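Local coordinates for putative secreted protein (Streptomyces coelicolor A3, PDB 2QF9) that is of unknown function but is probably exported and folds as a bundle of long helices related to the ferritin-like proteins, at residues T76-G81 / G127-K132; S7-F12 / G141-L146; S17-Q22 / T121-G126. All blocks are in the same frame, centred on the assembly; numbering follows the deposited sequence. Where two conformers were deposited one is given.

Overall arrangement
Three contacts join three of the four long helices and a loop that follows the fourth, and each brings together segments at least 46 residues apart. Interaction 3 lies at the heart, its centre about 2 Å from the centre of the chain, whereas interactions 1 and 2 sit toward one end. The centres of interactions 1 and 2 are about 11 Å apart and the two meet directly, Phe12 lying against Trp77 and against the carbonyl of Met130. Interaction 1 also reaches interaction 3, about 12 Å away between centres, where Met130 SE is 3.5 Å from His19 CD2. Interactions 2 and 3, about 16 Å apart between centres, share helix 8-31.

Interaction 1: T76-G81 / G127-K132; sequences TWMGMG and GVHMAK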
# COMPACT_ATOMS: atom_id res chain seq x y z
N THR A 76 22.27 -1.25 11.37
CA THR A 76 23.51 -2.03 11.61
C THR A 76 24.22 -2.32 10.29
O THR A 76 25.45 -2.24 10.20
CB THR A 76 23.23 -3.32 12.41
OG1 THR A 76 22.75 -2.98 13.71
CG2 THR A 76 24.51 -4.17 12.58
N TRP A 77 23.43 -2.60 9.25
CA TRP A 77 23.93 -2.90 7.90
C TRP A 77 24.67 -1.71 7.26
O TRP A 77 25.43 -1.89 6.30
CB TRP A 77 22.77 -3.37 7.00
CG TRP A 77 21.73 -2.30 6.78
CD1 TRP A 77 20.64 -2.02 7.57
CD2 TRP A 77 21.70 -1.32 5.71
NE1 TRP A 77 19.93 -0.95 7.06
CE2 TRP A 77 20.56 -0.51 5.92
CE3 TRP A 77 22.52 -1.08 4.59
CZ2 TRP A 77 20.22 0.55 5.05
CZ3 TRP A 77 22.18 -0.02 3.72
CH2 TRP A 77 21.03 0.78 3.96
N MSE A 78 24.44 -0.51 7.79
CA MSE A 78 25.19 0.68 7.40
C MSE A 78 26.35 1.02 8.35
O MSE A 78 27.01 2.05 8.18
CB MSE A 78 24.26 1.88 7.27
CG MSE A 78 23.75 2.07 5.88
SE MSE A 78 22.53 3.58 5.77
CE MSE A 78 23.79 5.00 5.44
N GLY A 79 26.57 0.17 9.35
CA GLY A 79 27.59 0.38 10.39
C GLY A 79 27.21 1.48 11.36
O GLY A 79 28.09 2.14 11.95
N MSE A 80 25.90 1.67 11.54
CA MSE A 80 25.36 2.75 12.37
C MSE A 80 24.35 2.27 13.42
O MSE A 80 23.61 3.08 13.98
CB MSE A 80 24.75 3.85 11.49
CG MSE A 80 25.78 4.69 10.75
SE MSE A 80 27.03 5.58 12.00
CE MSE A 80 25.88 7.06 12.63
N GLY A 81 24.33 0.96 13.68
CA GLY A 81 23.45 0.39 14.69
C GLY A 81 23.79 0.84 16.10
O GLY A 81 22.91 1.31 16.83
N GLY A 127 15.16 9.17 4.84
CA GLY A 127 14.96 8.17 3.78
C GLY A 127 16.02 8.23 2.69
O GLY A 127 16.55 7.18 2.26
N VAL A 128 16.35 9.44 2.26
CA VAL A 128 17.38 9.66 1.23
C VAL A 128 18.74 9.15 1.74
O VAL A 128 19.46 8.45 1.02
CB VAL A 128 17.45 11.16 0.81
CG1 VAL A 128 18.75 11.47 0.07
CG2 VAL A 128 16.24 11.54 -0.04
N HIS A 129 19.06 9.48 2.99
CA HIS A 129 20.27 9.00 3.65
C HIS A 129 20.37 7.46 3.62
O HIS A 129 21.39 6.89 3.23
CB HIS A 129 20.32 9.51 5.08
CG HIS A 129 21.51 9.04 5.84
ND1 HIS A 129 22.78 9.53 5.61
CD2 HIS A 129 21.64 8.12 6.82
CE1 HIS A 129 23.63 8.93 6.43
NE2 HIS A 129 22.96 8.07 7.17
N MSE A 130 19.28 6.80 4.00
CA MSE A 130 19.21 5.35 3.99
C MSE A 130 19.27 4.76 2.58
O MSE A 130 19.98 3.76 2.35
CB MSE A 130 17.93 4.89 4.69
CG MSE A 130 17.84 5.29 6.13
SE MSE A 130 16.00 5.09 6.80
CE MSE A 130 15.77 3.15 6.61
N ALA A 131 18.55 5.37 1.64
CA ALA A 131 18.54 4.89 0.25
C ALA A 131 19.95 4.99 -0.37
O ALA A 131 20.42 4.08 -1.08
CB ALA A 131 17.56 5.66 -0.57
N LYS A 132 20.62 6.11 -0.08
CA LYS A 132 22.01 6.31 -0.49
C LYS A 132 22.89 5.19 0.04
O LYS A 132 23.80 4.73 -0.68
CB LYS A 132 22.52 7.69 -0.05
CG LYS A 132 22.06 8.82 -0.93
CD LYS A 132 22.60 10.16 -0.41
CE LYS A 132 22.21 11.33 -1.30
NZ LYS A 132 22.65 12.63 -0.66
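Met78 and Trp77 pack a loop against the side of a long helix, in a largely non-polar contact with His129 and Met130. They belong to a 3-10 turn in the connection between helix 37-63 and helix 98-106, a turn closed by a 2.8 Å bond from Gly79 N to Thr76 O. Met78, like Met130 a selenomethionine, points toward helix 109-137 and makes its nearest approach through its methyl group: CE stops 3.6 Å from His129 NE2, oblique to the imidazole. Its selenium lies 5.2 Å from the centroid of that ring, 38° off the normal, an oblique sulfur-aromatic type of approach made here by selenium. Met78 SE also rests 4.2 Å from Met130 CA.

The four long helices of this chain form a bundle, consistent with its place in the ferritin clan, and the long loop here lies along its flank. The indole of Trp77 packs against Met78, whose CG sits 3.4 Å above its plane, toward the rim. With CG held between the backbone N and the carbonyl carbon (chi1 64°), the indole extends to the helix edge-on, CH2 reaching Met130 O at 3.5 Å in the ring plane. Its NE1 is hydrogen-bonded to Asp15 OD2 of helix 8-31, fixing the rotation of the ring, while the side chain of Met130 turns to pack on Met16 and His19.

Interaction 2: S7-F12 / G141-L146; sequences SADAGF and GVEKRL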
# COMPACT_ATOMS: atom_id res chain seq x y z
N SER A 7 22.96 -9.08 5.43
CA SER A 7 23.41 -8.36 4.26
C SER A 7 22.80 -6.95 4.25
O SER A 7 21.83 -6.67 4.98
CB SER A 7 23.03 -9.10 2.97
OG SER A 7 21.62 -9.09 2.78
N ALA A 8 23.40 -6.07 3.46
CA ALA A 8 22.83 -4.75 3.17
C ALA A 8 21.45 -4.90 2.51
O ALA A 8 20.54 -4.13 2.80
CB ALA A 8 23.77 -3.99 2.23
N ASP A 9 21.32 -5.86 1.59
CA ASP A 9 20.05 -6.08 0.90
C ASP A 9 18.95 -6.39 1.91
O ASP A 9 17.87 -5.80 1.85
CB ASP A 9 20.20 -7.18 -0.13
CG ASP A 9 21.29 -6.87 -1.14
OD1 ASP A 9 21.10 -5.95 -1.95
OD2 ASP A 9 22.35 -7.53 -1.11
N ALA A 10 19.23 -7.30 2.85
CA ALA A 10 18.21 -7.67 3.83
C ALA A 10 17.93 -6.51 4.79
O ALA A 10 16.78 -6.22 5.09
CB ALA A 10 18.61 -8.93 4.61
N GLY A 11 18.99 -5.88 5.29
CA GLY A 11 18.84 -4.82 6.29
C GLY A 11 18.10 -3.62 5.73
O GLY A 11 17.22 -3.07 6.40
N PHE A 12 18.43 -3.23 4.51
CA PHE A 12 17.73 -2.11 3.88
C PHE A 12 16.25 -2.44 3.69
O PHE A 12 15.39 -1.62 4.01
CB PHE A 12 18.37 -1.67 2.57
CG PHE A 12 17.63 -0.56 1.87
CD1 PHE A 12 17.75 0.77 2.30
CD2 PHE A 12 16.78 -0.85 0.79
CE1 PHE A 12 17.06 1.80 1.63
CE2 PHE A 12 16.07 0.15 0.12
CZ PHE A 12 16.21 1.49 0.54
N GLY A 141 20.27 -6.12 -7.84
CA GLY A 141 20.08 -5.08 -8.85
C GLY A 141 18.77 -4.33 -8.71
O GLY A 141 18.76 -3.10 -8.70
N VAL A 142 17.66 -5.07 -8.58
CA VAL A 142 16.35 -4.43 -8.51
C VAL A 142 16.21 -3.56 -7.24
O VAL A 142 15.56 -2.52 -7.26
CB VAL A 142 15.19 -5.47 -8.64
CG1 VAL A 142 15.23 -6.50 -7.51
CG2 VAL A 142 13.86 -4.80 -8.74
N GLU A 143 16.85 -4.01 -6.16
CA GLU A 143 16.86 -3.28 -4.88
C GLU A 143 17.71 -2.01 -4.94
O GLU A 143 17.29 -0.95 -4.44
CB GLU A 143 17.31 -4.18 -3.74
CG GLU A 143 17.04 -3.57 -2.38
CD GLU A 143 17.31 -4.53 -1.23
OE1 GLU A 143 17.62 -5.71 -1.48
OE2 GLU A 143 17.19 -4.08 -0.07
N LYS A 144 18.90 -2.11 -5.53
CA LYS A 144 19.76 -0.94 -5.79
C LYS A 144 19.03 0.12 -6.62
O LYS A 144 19.05 1.31 -6.30
CB LYS A 144 21.05 -1.37 -6.51
CG LYS A 144 22.04 -2.09 -5.61
CD LYS A 144 23.28 -2.53 -6.40
CE LYS A 144 24.29 -1.41 -6.60
NZ LYS A 144 25.31 -1.78 -7.66
N ARG A 145 18.36 -0.32 -7.69
CA ARG A 145 17.65 0.59 -8.57
C ARG A 145 16.47 1.23 -7.87
O ARG A 145 16.19 2.41 -8.08
CB ARG A 145 17.20 -0.12 -9.84
CG ARG A 145 18.38 -0.54 -10.72
CD ARG A 145 17.96 -0.91 -12.13
NE ARG A 145 16.96 -1.96 -12.16
CZ ARG A 145 17.22 -3.27 -12.22
NH1 ARG A 145 18.48 -3.71 -12.25
NH2 ARG A 145 16.22 -4.13 -12.25
N LEU A 146 15.80 0.44 -7.02
CA LEU A 146 14.69 0.97 -6.24
C LEU A 146 15.18 2.08 -5.32
O LEU A 146 14.56 3.16 -5.26
CB LEU A 146 13.98 -0.12 -5.42
CG LEU A 146 12.59 0.30 -4.88
CD1 LEU A 146 11.54 0.44 -5.99
CD2 LEU A 146 12.10 -0.73 -3.87
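Glu143 thrusts its carboxylate against the first turn of helix 8-31, where OE2 comes to 2.7 Å from the backbone atom Asp9 O. Two oxygens this close suggest that Glu143 probably holds a proton. The same OE2 lies at the edge of the Phe12 ring, in its plane, 3.4 Å from CD2. The other oxygen, OE1, is 3.3 Å from Asp9 CB and 3.5 Å from Asp9 OD1, with the two carboxylate planes turned 56° apart. Two acid groups so close in a buried setting would probably make it harder for both to be charged at once. Glu143 gets there by a nearly straight chain, its CG trans to the backbone N (chi1 -167°) and the rest extended.

Asp9 is positioned by a second shell. Its OD2 is hydrogen-bonded to Thr139 OG1 and its OD1 to Val140 N, so it holds the residues just ahead of helix 141-167, and that helix start would probably favour its negative charge. Helix 8-31 is itself begun by Ser7, an N-cap whose OG accepts from Ala10 N at 3.0 Å. With an alanine in place of Glu143, the Asp9 carbonyl and the Phe12 edge would probably lose their neighbour and a gap would open between the two helices.

The axes of the short segments 8-12 and 141-146 cross at 50°, 10.8 Å apart at closest approach. Cys134 of helix 109-137, disulfide-bonded to Cys138, touches Phe12 and Glu143, Trp60 of helix 37-63 packs on Glu143, and Val142 meets Leu63 of the second subunit.

Interaction 3: S17-Q22 / T121-G126; sequences SVHHQQ and TEHHRG
Gln22 OE1 takes a hydrogen bond from Ala96 N and at the same time lies at the edge of the His123 ring, 3.2 Å from its NE2, the amide plane turned well away from that of the imidazole. The contact joins an antiparallel pair of helices in the four-helix bundle, their segment axes 11.1 Å apart and at 166°, where a double-histidine sequence on one helix faces another like it.

His19 and His123 come from opposite sides and overlap obliquely, centroids 3.9 Å apart and planes at 32°. Both have CG swung away from the backbone N (chi1 -155° in each), which brings each ring to the partner helix. The rings lie partly over one another: His19 CE1 stands 3.3 Å above the His123 plane, toward its rim. His19 is fixed in turn by a bond from its NE2 to Pro93 O, and Gly126 lies beside it, its C 4.3 Å from His19 NE2; a CB here would come closer to the ring. The second histidines point away, His20 to Gln53 and His124 to Glu157. The pairing is reciprocal to the atom: His123 CE1 lies 3.0 Å from His19 O, and His19 CE1 lies 3.1 Å from His123 O, each oxygen in the plane of the ring it meets.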
# COMPACT_ATOMS: atom_id res chain seq x y z
N SER A 17 11.33 -0.78 5.03
CA SER A 17 9.91 -1.17 5.15
C SER A 17 9.23 -0.52 6.38
O SER A 17 8.11 -0.00 6.28
CB SER A 17 9.75 -2.69 5.17
OG SER A 17 10.01 -3.19 3.87
N VAL A 18 9.93 -0.54 7.52
CA VAL A 18 9.42 0.12 8.73
C VAL A 18 9.31 1.65 8.50
O VAL A 18 8.34 2.27 8.92
CB VAL A 18 10.30 -0.21 9.95
CG1 VAL A 18 9.85 0.59 11.18
CG2 VAL A 18 10.25 -1.72 10.26
N HIS A 19 10.31 2.23 7.83
CA HIS A 19 10.31 3.67 7.56
C HIS A 19 9.10 4.06 6.69
O HIS A 19 8.34 4.99 7.01
CB HIS A 19 11.61 4.04 6.86
CG HIS A 19 12.04 5.47 7.04
ND1 HIS A 19 11.76 6.45 6.11
CD2 HIS A 19 12.80 6.05 8.00
CE1 HIS A 19 12.32 7.58 6.50
NE2 HIS A 19 12.95 7.38 7.64
N HIS A 20 8.91 3.29 5.61
CA HIS A 20 7.78 3.48 4.68
C HIS A 20 6.44 3.37 5.42
O HIS A 20 5.53 4.19 5.21
CB HIS A 20 7.85 2.43 3.56
CG HIS A 20 8.70 2.85 2.40
ND1 HIS A 20 9.77 3.73 2.51
CD2 HIS A 20 8.63 2.51 1.09
CE1 HIS A 20 10.29 3.93 1.31
NE2 HIS A 20 9.63 3.19 0.44
N GLN A 21 6.32 2.36 6.28
CA GLN A 21 5.11 2.16 7.07
C GLN A 21 4.68 3.44 7.80
O GLN A 21 3.48 3.79 7.82
CB GLN A 21 5.33 1.04 8.09
CG GLN A 21 4.10 0.72 8.91
CD GLN A 21 4.35 -0.44 9.85
OE1 GLN A 21 5.20 -0.37 10.76
NE2 GLN A 21 3.60 -1.53 9.65
N GLN A 22 5.64 4.13 8.41
CA GLN A 22 5.30 5.37 9.10
C GLN A 22 4.84 6.49 8.15
O GLN A 22 3.93 7.25 8.49
CB GLN A 22 6.45 5.83 9.99
CG GLN A 22 5.96 6.90 10.99
CD GLN A 22 7.07 7.53 11.78
OE1 GLN A 22 7.98 8.15 11.22
NE2 GLN A 22 6.99 7.39 13.10
N THR A 121 9.08 16.20 5.41
CA THR A 121 10.36 16.71 4.91
C THR A 121 11.52 16.03 5.65
O THR A 121 12.47 15.48 5.03
CB THR A 121 10.43 18.27 4.98
OG1 THR A 121 9.51 18.83 4.03
CG2 THR A 121 11.84 18.78 4.67
N GLU A 122 11.43 16.00 6.97
CA GLU A 122 12.44 15.33 7.79
C GLU A 122 12.50 13.83 7.49
O GLU A 122 13.58 13.24 7.40
CB GLU A 122 12.16 15.60 9.26
CG GLU A 122 13.15 14.98 10.22
CD GLU A 122 14.59 15.46 10.05
OE1 GLU A 122 14.87 16.39 9.25
OE2 GLU A 122 15.45 14.88 10.73
N HIS A 123 11.32 13.24 7.33
CA HIS A 123 11.19 11.82 7.04
C HIS A 123 11.88 11.47 5.71
O HIS A 123 12.67 10.53 5.66
CB HIS A 123 9.71 11.45 6.99
CG HIS A 123 9.44 10.01 7.29
ND1 HIS A 123 9.28 9.06 6.31
CD2 HIS A 123 9.27 9.37 8.46
CE1 HIS A 123 9.02 7.89 6.86
NE2 HIS A 123 9.02 8.05 8.17
N HIS A 124 11.60 12.26 4.68
CA HIS A 124 12.25 12.13 3.37
C HIS A 124 13.77 12.30 3.46
O HIS A 124 14.51 11.54 2.82
CB HIS A 124 11.68 13.15 2.38
CG HIS A 124 10.43 12.69 1.68
ND1 HIS A 124 9.57 11.74 2.20
CD2 HIS A 124 9.91 13.08 0.49
CE1 HIS A 124 8.58 11.55 1.34
NE2 HIS A 124 8.76 12.35 0.30
N ARG A 125 14.23 13.28 4.25
CA ARG A 125 15.68 13.49 4.42
C ARG A 125 16.37 12.24 4.96
O ARG A 125 17.40 11.82 4.43
CB ARG A 125 15.98 14.73 5.25
CG ARG A 125 15.72 16.03 4.51
CD ARG A 125 16.42 17.22 5.20
NE ARG A 125 15.90 18.52 4.76
CZ ARG A 125 16.11 19.07 3.56
NH1 ARG A 125 16.83 18.43 2.63
NH2 ARG A 125 15.60 20.26 3.29
N GLY A 126 15.77 11.63 5.99
CA GLY A 126 16.28 10.39 6.60
C GLY A 126 16.26 9.26 5.58
O GLY A 126 17.22 8.48 5.47